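Local coordinates for protein histidine acid phosphatase (Bifidobacterium longum subsp. infantis, PDB 6RXD) that probably removes phosphate groups one after another from inositol polyphosphates such as phytate, as a histidine acid phosphatase of the MINPP type, at residues A79-V82 with K83-G87; A143-S146 with G147-F150; G204-A207 with Y208-N212; T496-K499 with S500-A503. All coordinates share one frame; numbering follows the deposited sequence. Where two conformers were deposited one is given.

Contact 1: residues A79-V82 with K83-G87; sequences AEFV and KNLSG
Two turns of the long helix 75-95 meet here through i to i+4 pairs, its buried side packed against helices 55-69 and 301-317. Phe81 and Leu85 carry that apolar side. The ring of Phe81 offers one face to Leu85, whose CD1 lies 3.6 Å from Phe81 CE2, and beyond the segments the same ring meets Phe249 edge to face. With CG anti to its backbone N (chi1 -169°), Phe81 reaches the following turn.

On another side of the helix the chemistry is polar. In the conformer described, one of two, Glu80 folds back at chi2 (74°), bringing its carboxylate beside the amide of Asn84 with the two planes at right angles. A water 2.6 Å from Asn84 OD1 donates to it, and in this conformer also to Glu80 OE2 at 2.7 Å. Gln332 bonds Glu80 OE2 as well, while the amide of Asn84 receives from Ala329 N and gives to Tyr333 OH. An alanine in place of Asn84 would probably leave Ala329 N and the Tyr333 hydroxyl without this partner and take away the OD1 that the water donates to.

Val82 O accepts from Ser86 N at 2.9 Å; in one of the two modelled conformers Ser86 OG adds a second bond. Buried Asn84 uses both ends of its amide to tie the helix to the loop of residues 329-333.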
loop_
_atom_site.group_PDB
_atom_site.type_symbol
_atom_site.label_atom_id
_atom_site.label_comp_id
_atom_site.label_asym_id
_atom_site.label_seq_id
_atom_site.Cartn_x
_atom_site.Cartn_y
_atom_site.Cartn_z
ATOM N N ALA A 79 10.502 -8.070 -31.844
ATOM C CA ALA A 79 11.748 -8.012 -31.088
ATOM C C ALA A 79 11.627 -7.148 -29.840
ATOM O O ALA A 79 12.164 -7.491 -28.789
ATOM C CB ALA A 79 12.895 -7.518 -31.985
ATOM N N GLU A 80 10.921 -6.030 -29.959
ATOM C CA GLU A 80 10.805 -5.112 -28.826
ATOM C C GLU A 80 9.946 -5.707 -27.716
ATOM O O GLU A 80 10.294 -5.580 -26.529
ATOM C CB GLU A 80 10.277 -3.733 -29.251
ATOM C CG GLU A 80 10.058 -2.756 -28.096
ATOM C CD GLU A 80 11.353 -2.193 -27.525
ATOM O OE1 GLU A 80 12.440 -2.464 -28.084
ATOM O OE2 GLU A 80 11.284 -1.462 -26.515
ATOM N N PHE A 81 8.865 -6.379 -28.084
ATOM C CA PHE A 81 7.979 -6.999 -27.098
ATOM C C PHE A 81 8.725 -8.091 -26.326
ATOM O O PHE A 81 8.690 -8.132 -25.096
ATOM C CB PHE A 81 6.747 -7.565 -27.806
ATOM C CG PHE A 81 5.647 -7.999 -26.875
ATOM C CD1 PHE A 81 4.912 -7.066 -26.160
ATOM C CD2 PHE A 81 5.341 -9.339 -26.735
ATOM C CE1 PHE A 81 3.896 -7.476 -25.305
ATOM C CE2 PHE A 81 4.321 -9.756 -25.897
ATOM C CZ PHE A 81 3.600 -8.829 -25.185
ATOM N N VAL A 82 9.434 -8.962 -27.041
ATOM C CA VAL A 82 10.190 -10.037 -26.405
ATOM C C VAL A 82 11.320 -9.473 -25.529
ATOM O O VAL A 82 11.618 -9.996 -24.456
ATOM C CB VAL A 82 10.741 -11.034 -27.460
ATOM C CG1 VAL A 82 11.594 -12.116 -26.802
ATOM C CG2 VAL A 82 9.595 -11.665 -28.245
ATOM N N LYS A 83 11.944 -8.384 -25.980
ATOM C CA LYS A 83 13.005 -7.743 -25.184
ATOM C C LYS A 83 12.458 -7.195 -23.864
ATOM O O LYS A 83 13.095 -7.312 -22.810
ATOM C CB LYS A 83 13.666 -6.601 -25.964
ATOM C CG LYS A 83 14.767 -5.882 -25.181
ATOM C CD LYS A 83 15.381 -4.713 -25.969
ATOM C CE LYS A 83 16.423 -3.986 -25.116
ATOM N NZ LYS A 83 17.000 -2.803 -25.807
ATOM N N ASN A 84 11.278 -6.584 -23.923
ATOM C CA ASN A 84 10.673 -6.013 -22.719
ATOM C C ASN A 84 10.358 -7.112 -21.712
ATOM O O ASN A 84 10.664 -6.996 -20.517
ATOM C CB ASN A 84 9.396 -5.229 -23.066
ATOM C CG ASN A 84 9.696 -3.884 -23.690
ATOM O OD1 ASN A 84 10.700 -3.259 -23.361
ATOM N ND2 ASN A 84 8.843 -3.441 -24.608
ATOM N N LEU A 85 9.769 -8.194 -22.209
ATOM C CA LEU A 85 9.406 -9.316 -21.335
ATOM C C LEU A 85 10.642 -9.972 -20.739
ATOM O O LEU A 85 10.704 -10.190 -19.534
ATOM C CB LEU A 85 8.570 -10.356 -22.084
ATOM C CG LEU A 85 7.195 -9.931 -22.600
ATOM C CD1 LEU A 85 6.599 -11.043 -23.450
ATOM C CD2 LEU A 85 6.286 -9.631 -21.446
ATOM N N SER A 86 11.645 -10.273 -21.570
ATOM C CA SER A 86 12.889 -10.881 -21.092
ATOM C C SER A 86 13.560 -10.010 -20.043
ATOM O O SER A 86 14.103 -10.501 -19.054
ATOM C CB SER A 86 13.856 -11.109 -22.255
ATOM O OG SER A 86 13.345 -12.079 -23.140
ATOM N N GLY A 87 13.521 -8.696 -20.271
ATOM C CA GLY A 87 14.135 -7.746 -19.361
ATOM C C GLY A 87 13.493 -7.710 -17.983
ATOM O O GLY A 87 14.199 -7.731 -16.976
HETATM O O HOH W 1 12.849 -2.478 -24.508
#

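Contact 2: residues A143-S146 with G147-F150; sequences ATES and GENF
Glu145 O is gripped by two nitrogens of Asn149. The backbone Asn149 N gives the usual helical bond at 3.1 Å, and Asn149 ND2 adds a second to the same Glu145 O at 3.0 Å, arriving over the opposite face of the carbonyl plane. Setting CG beside the backbone N (chi1 -76°) turns the asparagine amide back toward the preceding turn; the ND2 bond is bent, at 132°. The shortest backbone bond joins Glu148 N to Thr144 O at 2.8 Å, the donor in the carbonyl plane.

Glu148 stretches back along helix 141-157, its OE2 3.5 Å from the methyl CG2 of Thr144, whose OG1 bonds Ser137. Glu145 and Glu148 run side by side, their carboxylates turned 65° from each other; Arg142 pairs with Glu145, which would probably temper any repulsion between the two acids. Ser146 OG bonds Arg142 O and Gly46 N, setting this helix against the segment with the family's RHG signature. The ring of Phe150 meets Phe397 edge to face and lies inclined to Phe395, which suits an aromatic between helix and sheet. Glu148 lies near Glu151 and Asp180, which bind zinc in a structure of this protein, though none is bound there in this model; such clustered acids would probably favour cations.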
loop_
_atom_site.group_PDB
_atom_site.type_symbol
_atom_site.label_atom_id
_atom_site.label_comp_id
_atom_site.label_asym_id
_atom_site.label_seq_id
_atom_site.Cartn_x
_atom_site.Cartn_y
_atom_site.Cartn_z
ATOM N N ALA A 143 7.170 -6.387 4.693
ATOM C CA ALA A 143 6.843 -5.286 5.601
ATOM C C ALA A 143 7.989 -5.067 6.591
ATOM O O ALA A 143 8.382 -3.935 6.875
ATOM C CB ALA A 143 5.521 -5.545 6.338
ATOM N N THR A 144 8.543 -6.163 7.095
ATOM C CA THR A 144 9.651 -6.089 8.040
ATOM C C THR A 144 10.882 -5.505 7.345
ATOM O O THR A 144 11.557 -4.624 7.892
ATOM C CB THR A 144 9.953 -7.476 8.640
ATOM O OG1 THR A 144 8.767 -7.981 9.269
ATOM C CG2 THR A 144 11.074 -7.403 9.685
ATOM N N GLU A 145 11.159 -5.973 6.128
ATOM C CA GLU A 145 12.295 -5.452 5.366
ATOM C C GLU A 145 12.135 -3.974 5.024
ATOM O O GLU A 145 13.111 -3.227 4.979
ATOM C CB GLU A 145 12.518 -6.289 4.104
ATOM C CG GLU A 145 13.049 -7.680 4.440
ATOM C CD GLU A 145 12.800 -8.691 3.345
ATOM O OE1 GLU A 145 12.185 -8.332 2.320
ATOM O OE2 GLU A 145 13.212 -9.855 3.519
ATOM N N SER A 146 10.903 -3.549 4.775
ATOM C CA SER A 146 10.654 -2.124 4.583
ATOM C C SER A 146 11.012 -1.374 5.854
ATOM O O SER A 146 11.709 -0.354 5.813
ATOM C CB SER A 146 9.193 -1.879 4.208
ATOM O OG SER A 146 8.927 -2.434 2.934
ATOM N N GLY A 147 10.552 -1.901 6.985
ATOM C CA GLY A 147 10.900 -1.347 8.280
ATOM C C GLY A 147 12.402 -1.281 8.498
ATOM O O GLY A 147 12.908 -0.303 9.054
ATOM N N GLU A 148 13.121 -2.308 8.055
ATOM C CA GLU A 148 14.570 -2.342 8.245
ATOM C C GLU A 148 15.242 -1.201 7.492
ATOM O O GLU A 148 16.201 -0.604 7.971
ATOM C CB GLU A 148 15.137 -3.700 7.813
ATOM C CG GLU A 148 14.652 -4.852 8.683
ATOM C CD GLU A 148 14.951 -6.213 8.089
ATOM O OE1 GLU A 148 15.684 -6.278 7.081
ATOM O OE2 GLU A 148 14.445 -7.219 8.634
ATOM N N ASN A 149 14.718 -0.880 6.314
ATOM C CA ASN A 149 15.248 0.254 5.571
ATOM C C ASN A 149 14.912 1.599 6.209
ATOM O O ASN A 149 15.737 2.511 6.205
ATOM C CB ASN A 149 14.792 0.193 4.111
ATOM C CG ASN A 149 15.572 -0.841 3.313
ATOM O OD1 ASN A 149 16.734 -0.623 2.988
ATOM N ND2 ASN A 149 14.944 -1.974 3.016
ATOM N N PHE A 150 13.702 1.721 6.748
ATOM C CA PHE A 150 13.313 2.907 7.499
ATOM C C PHE A 150 14.283 3.069 8.673
ATOM O O PHE A 150 14.778 4.169 8.950
ATOM C CB PHE A 150 11.872 2.724 7.996
ATOM C CG PHE A 150 11.354 3.832 8.893
ATOM C CD1 PHE A 150 10.344 4.682 8.453
ATOM C CD2 PHE A 150 11.819 3.974 10.195
ATOM C CE1 PHE A 150 9.836 5.682 9.288
ATOM C CE2 PHE A 150 11.324 4.973 11.028
ATOM C CZ PHE A 150 10.328 5.818 10.576
#

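Contact 3: residues G204-A207 with Y208-N212; sequences GTKA and YDIAN
Thr205 O receives Asp209 N at 3.3 Å, and Lys206 O receives Ile210 N at 3.0 Å in a nearly straight approach along the C=O axis. One residue on, Ala211 N reaches Ala207 O at 3.2 Å.

A side chain supplies the capping bond. Thr205 OG1 accepts from Tyr208 N at 3.3 Å, a weak bond that is nonetheless well aligned at 157°. The hydroxyl gets there by standing between the backbone N and the carbonyl carbon (chi1 61°), and it also bonds Val202 O in the preceding loop. Thr205 is therefore the N-cap of helix 206-220, a place that suits a short side chain with an oxygen able to meet an amide of the first turn. Gly204, just before it, has a positive phi of 95°, a conformation that would press a side chain into the preceding carbonyl oxygen, and so suits glycine.

Apolar contact joins Ile210 CD1 to Lys206 CG at 3.7 Å; beyond the segments, Ile210 packs on Ile370. Two further approaches are van der Waals contacts: the lysine chain, bent at chi2 and chi4, brings NZ to 3.8 Å from Ile210 CD1, and Tyr208 CB lies 3.5 Å from Thr205 OG1. The side chain of Tyr208 touches Val193 and Pro203 of the neighbouring loops.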
loop_
_atom_site.group_PDB
_atom_site.type_symbol
_atom_site.label_atom_id
_atom_site.label_comp_id
_atom_site.label_asym_id
_atom_site.label_seq_id
_atom_site.Cartn_x
_atom_site.Cartn_y
_atom_site.Cartn_z
ATOM N N GLY A 204 -12.612 -16.656 19.629
ATOM C CA GLY A 204 -13.151 -16.132 20.872
ATOM C C GLY A 204 -12.556 -14.801 21.296
ATOM O O GLY A 204 -13.053 -14.163 22.224
ATOM N N THR A 205 -11.484 -14.392 20.621
ATOM C CA THR A 205 -10.876 -13.087 20.850
ATOM C C THR A 205 -11.467 -12.081 19.874
ATOM O O THR A 205 -11.998 -12.459 18.822
ATOM C CB THR A 205 -9.348 -13.116 20.647
ATOM O OG1 THR A 205 -9.047 -13.491 19.294
ATOM C CG2 THR A 205 -8.701 -14.106 21.608
ATOM N N LYS A 206 -11.370 -10.804 20.221
ATOM C CA LYS A 206 -11.845 -9.744 19.346
ATOM C C LYS A 206 -11.139 -9.785 17.995
ATOM O O LYS A 206 -11.776 -9.653 16.952
ATOM C CB LYS A 206 -11.650 -8.381 20.007
ATOM C CG LYS A 206 -12.151 -7.233 19.169
ATOM C CD LYS A 206 -12.674 -6.112 20.041
ATOM C CE LYS A 206 -13.414 -5.097 19.205
ATOM N NZ LYS A 206 -14.344 -5.767 18.251
ATOM N N ALA A 207 -9.825 -9.984 18.014
ATOM C CA ALA A 207 -9.058 -9.980 16.770
ATOM C C ALA A 207 -9.566 -11.049 15.800
ATOM O O ALA A 207 -9.701 -10.797 14.602
ATOM C CB ALA A 207 -7.573 -10.157 17.043
ATOM N N TYR A 208 -9.867 -12.235 16.322
ATOM C CA TYR A 208 -10.358 -13.315 15.474
ATOM C C TYR A 208 -11.683 -12.949 14.815
ATOM O O TYR A 208 -11.856 -13.143 13.610
ATOM C CB TYR A 208 -10.518 -14.600 16.289
ATOM C CG TYR A 208 -11.068 -15.758 15.479
ATOM C CD1 TYR A 208 -10.218 -16.616 14.800
ATOM C CD2 TYR A 208 -12.433 -15.988 15.395
ATOM C CE1 TYR A 208 -10.711 -17.676 14.056
ATOM C CE2 TYR A 208 -12.937 -17.047 14.647
ATOM C CZ TYR A 208 -12.071 -17.886 13.989
ATOM O OH TYR A 208 -12.571 -18.939 13.250
ATOM N N ASP A 209 -12.624 -12.431 15.604
ATOM C CA ASP A 209 -13.951 -12.120 15.087
ATOM C C ASP A 209 -13.896 -11.011 14.045
ATOM O O ASP A 209 -14.595 -11.062 13.037
ATOM C CB ASP A 209 -14.905 -11.739 16.222
ATOM C CG ASP A 209 -15.448 -12.960 16.960
ATOM O OD1 ASP A 209 -15.514 -14.052 16.353
ATOM O OD2 ASP A 209 -15.801 -12.826 18.150
ATOM N N ILE A 210 -13.062 -10.008 14.294
ATOM C CA ILE A 210 -12.910 -8.908 13.345
ATOM C C ILE A 210 -12.485 -9.430 11.981
ATOM O O ILE A 210 -13.089 -9.100 10.964
ATOM C CB ILE A 210 -11.891 -7.877 13.853
ATOM C CG1 ILE A 210 -12.489 -7.088 15.023
ATOM C CG2 ILE A 210 -11.469 -6.916 12.728
ATOM C CD1 ILE A 210 -11.508 -6.191 15.722
ATOM N N ALA A 211 -11.461 -10.277 11.963
ATOM C CA ALA A 211 -10.939 -10.815 10.717
ATOM C C ALA A 211 -11.901 -11.807 10.079
ATOM O O ALA A 211 -12.141 -11.761 8.875
ATOM C CB ALA A 211 -9.597 -11.469 10.951
ATOM N N ASN A 212 -12.438 -12.723 10.885
ATOM C CA ASN A 212 -13.321 -13.757 10.365
ATOM C C ASN A 212 -14.635 -13.201 9.811
ATOM O O ASN A 212 -15.074 -13.596 8.722
ATOM C CB ASN A 212 -13.613 -14.791 11.454
ATOM C CG ASN A 212 -14.213 -16.064 10.899
ATOM O OD1 ASN A 212 -13.684 -16.652 9.963
ATOM N ND2 ASN A 212 -15.333 -16.486 11.469
#

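Contact 4: residues T496-K499 with S500-A503; sequences TELK and SCLA
In the conformer described, one of two, chi1 of 76° turns the sulfur of Cys501 inward over the backbone, toward Glu497 and Leu498. There SG lies 3.8 Å from the methyl CD2 of Leu498. The chain of Glu497 leaves anti to its backbone N and then folds at chi2 (72°), which lays its OE2 3.9 Å from Cys501 CB. Its carboxylate is buried, yet well supplied with donors: Thr508 and Thr484 N bond OE2, and Leu509 N bonds OE1. An acid suits this spot because two loops present N-H and hydroxyl groups to it.

Cys501 N makes the shortest backbone bond, 2.7 Å to Glu497 O. Leu502 N follows with 2.9 Å to Leu498 O. Leu498 and Leu502 lie side by side, pointing the same way, with Leu502 CD1 4.1 Å from Leu498 CB; Leu498 also touches Phe479. Were Leu502 cut back to an alanine, a gap is likely to open beside Leu498 CB, leaving the flank of that leucine without its mate.

Lys499 NZ makes a salt bridge with Asp383, and Ser500 OG bonds Lys507 O. Cys501 closes a disulfide with Cys483, so this short helix, 495-501, is a terminal element stitched by a disulfide to the loop that follows strand 475-477.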
loop_
_atom_site.group_PDB
_atom_site.type_symbol
_atom_site.label_atom_id
_atom_site.label_comp_id
_atom_site.label_asym_id
_atom_site.label_seq_id
_atom_site.Cartn_x
_atom_site.Cartn_y
_atom_site.Cartn_z
ATOM N N THR A 496 -8.174 14.917 23.518
ATOM C CA THR A 496 -9.554 14.694 23.950
ATOM C C THR A 496 -10.507 14.801 22.758
ATOM O O THR A 496 -11.456 14.022 22.631
ATOM C CB THR A 496 -9.975 15.705 25.022
ATOM O OG1 THR A 496 -9.632 17.026 24.582
ATOM C CG2 THR A 496 -9.265 15.428 26.348
ATOM N N GLU A 497 -10.246 15.771 21.887
ATOM C CA GLU A 497 -11.096 15.995 20.726
ATOM C C GLU A 497 -11.009 14.818 19.768
ATOM O O GLU A 497 -12.034 14.360 19.255
ATOM C CB GLU A 497 -10.732 17.312 20.019
ATOM C CG GLU A 497 -11.412 17.503 18.656
ATOM C CD GLU A 497 -12.898 17.795 18.745
ATOM O OE1 GLU A 497 -13.449 17.845 19.864
ATOM O OE2 GLU A 497 -13.531 17.980 17.679
ATOM N N LEU A 498 -9.796 14.320 19.521
ATOM C CA LEU A 498 -9.633 13.181 18.618
ATOM C C LEU A 498 -10.339 11.946 19.151
ATOM O O LEU A 498 -10.940 11.197 18.382
ATOM C CB LEU A 498 -8.160 12.874 18.348
ATOM C CG LEU A 498 -7.405 13.946 17.569
ATOM C CD1 LEU A 498 -6.024 13.433 17.175
ATOM C CD2 LEU A 498 -8.206 14.349 16.335
ATOM N N LYS A 499 -10.280 11.727 20.459
ATOM C CA LYS A 499 -10.913 10.538 21.025
ATOM C C LYS A 499 -12.420 10.562 20.817
ATOM O O LYS A 499 -13.061 9.520 20.645
ATOM C CB LYS A 499 -10.574 10.400 22.511
ATOM C CG LYS A 499 -9.146 9.933 22.766
ATOM C CD LYS A 499 -8.851 9.892 24.266
ATOM C CE LYS A 499 -7.418 9.448 24.532
ATOM N NZ LYS A 499 -7.044 9.655 25.966
ATOM N N SER A 500 -12.988 11.759 20.825
ATOM C CA SER A 500 -14.406 11.909 20.546
ATOM C C SER A 500 -14.700 11.889 19.054
ATOM O O SER A 500 -15.580 11.160 18.593
ATOM C CB SER A 500 -14.913 13.219 21.170
ATOM O OG SER A 500 -16.228 13.540 20.767
ATOM N N CYS A 501 -13.956 12.673 18.284
ATOM C CA CYS A 501 -14.315 12.934 16.891
ATOM C C CYS A 501 -13.883 11.838 15.921
ATOM O O CYS A 501 -14.405 11.746 14.807
ATOM C CB CYS A 501 -13.805 14.312 16.425
ATOM S SG CYS A 501 -12.024 14.474 16.052
ATOM N N LEU A 502 -12.925 11.013 16.335
ATOM C CA LEU A 502 -12.502 9.891 15.493
ATOM C C LEU A 502 -13.279 8.623 15.795
ATOM O O LEU A 502 -13.150 7.631 15.075
ATOM C CB LEU A 502 -11.002 9.621 15.617
ATOM C CG LEU A 502 -10.136 10.803 15.192
ATOM C CD1 LEU A 502 -8.674 10.387 15.180
ATOM C CD2 LEU A 502 -10.566 11.311 13.819
ATOM N N ALA A 503 -14.082 8.651 16.855
ATOM C CA ALA A 503 -14.978 7.533 17.152
ATOM C C ALA A 503 -16.154 7.545 16.170
ATOM O O ALA A 503 -16.382 8.545 15.484
ATOM C CB ALA A 503 -15.469 7.611 18.593
#

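Overall arrangement
The four contacts follow one another along the chain, each within a single helix: contact 1 on 75-95, contact 2 on 141-157, contact 3 at the start of 206-220 and contact 4 on 495-501. None touches another. Contacts 1 and 4 are farthest apart, with centres about 54 Å distant on opposite sides of the chain's centre; contacts 3 and 4 are nearest, at about 24 Å between centres. Contact 2 lies most centrally, on a helix packed against the mixed sheet, with contact 3 about 27 Å away between centres. Contact 1 lies among helices (55-69, 301-317) away from the sheet, consistent with the alpha domain of this family.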